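PDB 6MNZ: 3,4-dihydroxy-2-butanone 4-phosphate synthase from Acinetobacter baumannii, which probably converts D-ribulose 5-phosphate into formate and 3,4-dihydroxy-2-butanone 4-phosphate, a step in riboflavin biosynthesis, with the help of magnesium or manganese. Local coordinates for residues 17-22 and 148-153; 144-149 and 193-198. All coordinates share one frame; numbering follows the deposited sequence.

Interaction 1 of 2, residues 17-22 and 148-153; sequences KMVILM and CDLARL
Between residues 17-22 and 148-153 the nearest CA atoms are those of Leu21 and Leu150, 9.9 Å apart, so these two segments stand a full side-chain layer from one another. Side chains from both sides fill the gap, and on the helix side one methyl, Leu150 CD2, makes both contacts. It lies 3.7 Å from CG2 of Val19 and 3.8 Å from CD1 of Leu21, and its residue supplies 55 of the 104 Å² buried between the segments. With CG swung anti to the backbone N (chi1 -154°), Leu150 stretches from the helix to the strand. It meets Leu21 tip to tip, whereas Val19 is crossed at a slant. Val19 and Leu21 are two residues apart, and both CB atoms point at the helix. Ile20, between them, packs on Phe181 and Ala182 of helix 175-184. The strand is therefore sandwiched in an alpha+beta fold: it sits in the mixed sheet of the DHBP synthase region, with antiparallel strand 31-36 and parallel strand 188-191 as its neighbours, and helices cover both of its faces. Ile13 of helix 6-15 touches Val19 as well as Leu150, adding a second helix to this apolar layer, which also takes in Val34 of strand 31-36, in contact with both Val19 and Leu21.

Interaction 2 of 2, residues 144-149 and 193-198; sequences TEAGCD and ADLIHY. With SO4 (sulfate ion), chain C.
Between residues 144-149 and 193-198 the nearest CA atoms are those of Ala146 and Leu195, 7.7 Å apart. Along 193-198, Ala193 rests on Tyr324 of helix 320-336. Leu195 supplies 51 of the 90 Å² buried. Its CG is anti to the backbone N (chi1 -170°), which sends the branch out to helix 143-153, where CD2 lies 4.0 Å from the carbonyl O of Ala146. The same methyl is 4.5 Å from Ala146 CB and Asp149 CB, resting loosely over one turn of that helix. Asp149 OD1 forms a salt bridge with Arg152, and OD2 pairs with Arg199 and the backbone N of Val137. Ile196 turns back to Tyr324, and Tyr198 packs on Val6 of helix 6-15. At the start of 144-149, one residue into helix 143-153, Thr144 grips a sulfate ion, probably from the crystallisation liquor: its backbone N donates to O1 over 2.7 Å, nearly straight (167°), and OG1 donates to the same oxygen over 2.8 Å. His143 ND1 and Arg27 NH1 are also hydrogen-bonded to the ion. An anion held by backbone N-H at the first turn of a helix is consistent with the D-ribulose 5-phosphate site predicted for residues 140-144, Arg27, Glu28 and Asp32.

Helix 143-153 serves both contacts, whose centres lie 8 Å apart, and Cys148 and Asp149 belong to both. The two branches of Leu150 divide the work: CD2 serves interaction 1, while CD1 reaches Leu195 CD1 of interaction 2 at 3.8 Å. Leu153 CD1 is likewise 3.8 Å from Leu195 CD1. Toward the start of the helix, Leu21 CD1 packs 3.9 Å from Ala146 CB, so strand 19-22, the shared helix and helix 192-202 form one continuous apolar cluster. This cluster borders the predicted active site: the side chain of Leu21 is about 5 Å from those of His143 and Asp32, and the sulfate lies at the same helix end.

Interaction 1 of 2, residues 17-22 and 148-153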
# COMPACT_ATOMS: atom_id res chain seq x y z
N LYS A 17 36.95 0.06 -12.16
CA LYS A 17 37.40 0.35 -10.80
C LYS A 17 36.20 0.39 -9.86
O LYS A 17 35.04 0.24 -10.27
CB LYS A 17 38.17 1.67 -10.76
CG LYS A 17 39.36 1.74 -11.70
CD LYS A 17 39.67 3.18 -12.07
CE LYS A 17 40.84 3.28 -13.04
NZ LYS A 17 41.20 4.70 -13.31
N MET A 18 36.47 0.60 -8.58
CA MET A 18 35.42 0.78 -7.59
C MET A 18 35.12 2.26 -7.39
O MET A 18 35.93 3.14 -7.70
CB MET A 18 35.81 0.14 -6.26
CG MET A 18 36.17 -1.33 -6.36
SD MET A 18 36.34 -2.11 -4.74
CE MET A 18 36.74 -3.78 -5.22
N VAL A 19 33.95 2.53 -6.81
CA VAL A 19 33.57 3.87 -6.39
C VAL A 19 32.71 3.74 -5.14
O VAL A 19 32.06 2.72 -4.93
CB VAL A 19 32.80 4.63 -7.51
CG1 VAL A 19 33.69 4.83 -8.73
CG2 VAL A 19 31.53 3.89 -7.88
N ILE A 20 32.84 4.71 -4.25
CA ILE A 20 32.07 4.73 -3.01
C ILE A 20 30.82 5.58 -3.24
O ILE A 20 30.89 6.66 -3.83
CB ILE A 20 32.90 5.28 -1.85
CG1 ILE A 20 34.10 4.38 -1.58
CG2 ILE A 20 32.04 5.41 -0.60
CD1 ILE A 20 35.13 4.99 -0.66
N LEU A 21 29.67 5.05 -2.84
CA LEU A 21 28.39 5.73 -2.97
C LEU A 21 27.75 5.83 -1.60
O LEU A 21 27.50 4.81 -0.94
CB LEU A 21 27.47 5.00 -3.95
CG LEU A 21 27.45 5.52 -5.38
CD1 LEU A 21 26.64 4.60 -6.28
CD2 LEU A 21 26.90 6.94 -5.45
N MET A 22 27.41 7.05 -1.20
CA MET A 22 26.67 7.29 0.03
C MET A 22 25.21 7.56 -0.31
O MET A 22 24.90 8.28 -1.27
CB MET A 22 27.24 8.48 0.80
CG MET A 22 28.68 8.30 1.24
SD MET A 22 29.30 9.70 2.20
CE MET A 22 29.95 10.73 0.89
N CYS A 148 22.92 -0.19 -9.90
CA CYS A 148 22.44 -0.52 -11.23
C CYS A 148 22.51 0.69 -12.15
O CYS A 148 23.06 0.62 -13.26
CB CYS A 148 21.01 -1.07 -11.16
SG CYS A 148 20.87 -2.70 -10.39
N ASP A 149 21.87 1.79 -11.75
CA ASP A 149 21.81 2.96 -12.62
C ASP A 149 23.20 3.49 -12.94
O ASP A 149 23.48 3.83 -14.09
CB ASP A 149 20.97 4.06 -11.96
CG ASP A 149 19.50 3.69 -11.87
OD1 ASP A 149 19.05 2.84 -12.66
OD2 ASP A 149 18.80 4.26 -11.01
N LEU A 150 24.13 3.39 -11.98
CA LEU A 150 25.50 3.80 -12.25
C LEU A 150 26.14 2.91 -13.31
O LEU A 150 26.72 3.41 -14.28
CB LEU A 150 26.32 3.75 -10.95
CG LEU A 150 27.52 4.70 -10.89
CD1 LEU A 150 27.07 6.15 -10.91
CD2 LEU A 150 28.36 4.40 -9.66
N ALA A 151 26.01 1.59 -13.16
CA ALA A 151 26.54 0.68 -14.17
C ALA A 151 25.88 0.91 -15.52
O ALA A 151 26.53 0.80 -16.57
CB ALA A 151 26.36 -0.76 -13.72
N ARG A 152 24.58 1.23 -15.51
CA ARG A 152 23.89 1.52 -16.76
C ARG A 152 24.50 2.74 -17.46
O ARG A 152 24.75 2.70 -18.67
CB ARG A 152 22.41 1.75 -16.49
CG ARG A 152 21.62 2.28 -17.67
CD ARG A 152 20.15 2.44 -17.32
NE ARG A 152 19.49 1.14 -17.16
CZ ARG A 152 19.14 0.62 -15.99
NH1 ARG A 152 19.49 1.20 -14.84
NH2 ARG A 152 18.48 -0.54 -15.96
N LEU A 153 24.88 3.76 -16.68
CA LEU A 153 25.39 4.98 -17.28
C LEU A 153 26.77 4.79 -17.89
O LEU A 153 27.13 5.52 -18.82
CB LEU A 153 25.44 6.09 -16.23
CG LEU A 153 24.10 6.69 -15.82
CD1 LEU A 153 24.27 7.60 -14.61
CD2 LEU A 153 23.47 7.45 -16.98

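Interaction 2 of 2, residues 144-149 and 193-198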
# COMPACT_ATOMS: atom_id res chain seq x y z
N THR A 144 21.10 -0.11 -3.86
CA THR A 144 20.71 -1.11 -4.85
C THR A 144 20.40 -0.47 -6.19
O THR A 144 20.98 -0.83 -7.22
CB THR A 144 19.50 -1.90 -4.33
OG1 THR A 144 19.85 -2.54 -3.10
CG2 THR A 144 19.05 -2.94 -5.35
N GLU A 145 19.43 0.45 -6.21
CA GLU A 145 19.11 1.17 -7.43
C GLU A 145 20.31 1.98 -7.92
O GLU A 145 20.55 2.04 -9.13
CB GLU A 145 17.92 2.09 -7.19
CG GLU A 145 16.59 1.36 -7.02
CD GLU A 145 16.47 0.67 -5.68
OE1 GLU A 145 16.87 1.27 -4.66
OE2 GLU A 145 15.86 -0.42 -5.63
N ALA A 146 21.15 2.46 -7.00
CA ALA A 146 22.26 3.32 -7.39
C ALA A 146 23.35 2.52 -8.09
O ALA A 146 23.90 2.97 -9.10
CB ALA A 146 22.82 4.04 -6.16
N GLY A 147 23.63 1.31 -7.60
CA GLY A 147 24.60 0.47 -8.27
C GLY A 147 24.20 0.12 -9.69
O GLY A 147 25.01 0.21 -10.62
N CYS A 148 22.92 -0.19 -9.90
CA CYS A 148 22.44 -0.52 -11.23
C CYS A 148 22.51 0.69 -12.15
O CYS A 148 23.06 0.62 -13.26
CB CYS A 148 21.01 -1.07 -11.16
SG CYS A 148 20.87 -2.70 -10.39
N ASP A 149 21.87 1.79 -11.75
CA ASP A 149 21.81 2.96 -12.62
C ASP A 149 23.20 3.49 -12.94
O ASP A 149 23.48 3.83 -14.09
CB ASP A 149 20.97 4.06 -11.96
CG ASP A 149 19.50 3.69 -11.87
OD1 ASP A 149 19.05 2.84 -12.66
OD2 ASP A 149 18.80 4.26 -11.01
N ALA A 193 22.01 11.06 -4.01
CA ALA A 193 21.28 12.27 -4.38
C ALA A 193 21.96 13.00 -5.53
O ALA A 193 21.29 13.51 -6.44
CB ALA A 193 21.13 13.19 -3.17
N ASP A 194 23.30 13.06 -5.51
CA ASP A 194 24.01 13.65 -6.64
C ASP A 194 23.77 12.87 -7.92
O ASP A 194 23.82 13.45 -9.02
CB ASP A 194 25.51 13.72 -6.33
CG ASP A 194 25.87 14.88 -5.43
OD1 ASP A 194 25.00 15.31 -4.64
OD2 ASP A 194 27.04 15.32 -5.46
N LEU A 195 23.52 11.57 -7.82
CA LEU A 195 23.15 10.79 -8.99
C LEU A 195 21.70 11.02 -9.39
O LEU A 195 21.38 11.03 -10.58
CB LEU A 195 23.40 9.30 -8.73
CG LEU A 195 23.27 8.39 -9.95
CD1 LEU A 195 24.32 8.73 -11.00
CD2 LEU A 195 23.39 6.93 -9.54
N ILE A 196 20.80 11.14 -8.41
CA ILE A 196 19.43 11.55 -8.70
C ILE A 196 19.44 12.80 -9.58
O ILE A 196 18.82 12.84 -10.65
CB ILE A 196 18.64 11.80 -7.41
CG1 ILE A 196 18.38 10.48 -6.68
CG2 ILE A 196 17.32 12.49 -7.71
CD1 ILE A 196 17.86 10.63 -5.28
N HIS A 197 20.11 13.85 -9.11
CA HIS A 197 20.07 15.13 -9.81
C HIS A 197 20.72 15.03 -11.18
O HIS A 197 20.21 15.61 -12.15
CB HIS A 197 20.77 16.19 -8.96
CG HIS A 197 20.68 17.57 -9.54
ND1 HIS A 197 19.49 18.23 -9.71
CD2 HIS A 197 21.65 18.41 -9.98
CE1 HIS A 197 19.72 19.42 -10.25
NE2 HIS A 197 21.02 19.56 -10.39
N TYR A 198 21.76 14.20 -11.32
CA TYR A 198 22.36 14.00 -12.64
C TYR A 198 21.34 13.41 -13.61
O TYR A 198 21.15 13.93 -14.72
CB TYR A 198 23.58 13.08 -12.52
CG TYR A 198 24.28 12.84 -13.83
CD1 TYR A 198 25.34 13.64 -14.23
CD2 TYR A 198 23.92 11.78 -14.65
CE1 TYR A 198 25.95 13.46 -15.45
CE2 TYR A 198 24.52 11.59 -15.87
CZ TYR A 198 25.53 12.44 -16.27
OH TYR A 198 26.12 12.27 -17.50
S SO4 C . 19.99 -0.28 -0.17
O1 SO4 C . 19.63 -0.23 -1.58
O2 SO4 C . 20.61 0.98 0.22
O3 SO4 C . 20.93 -1.37 0.04
O4 SO4 C . 18.80 -0.50 0.65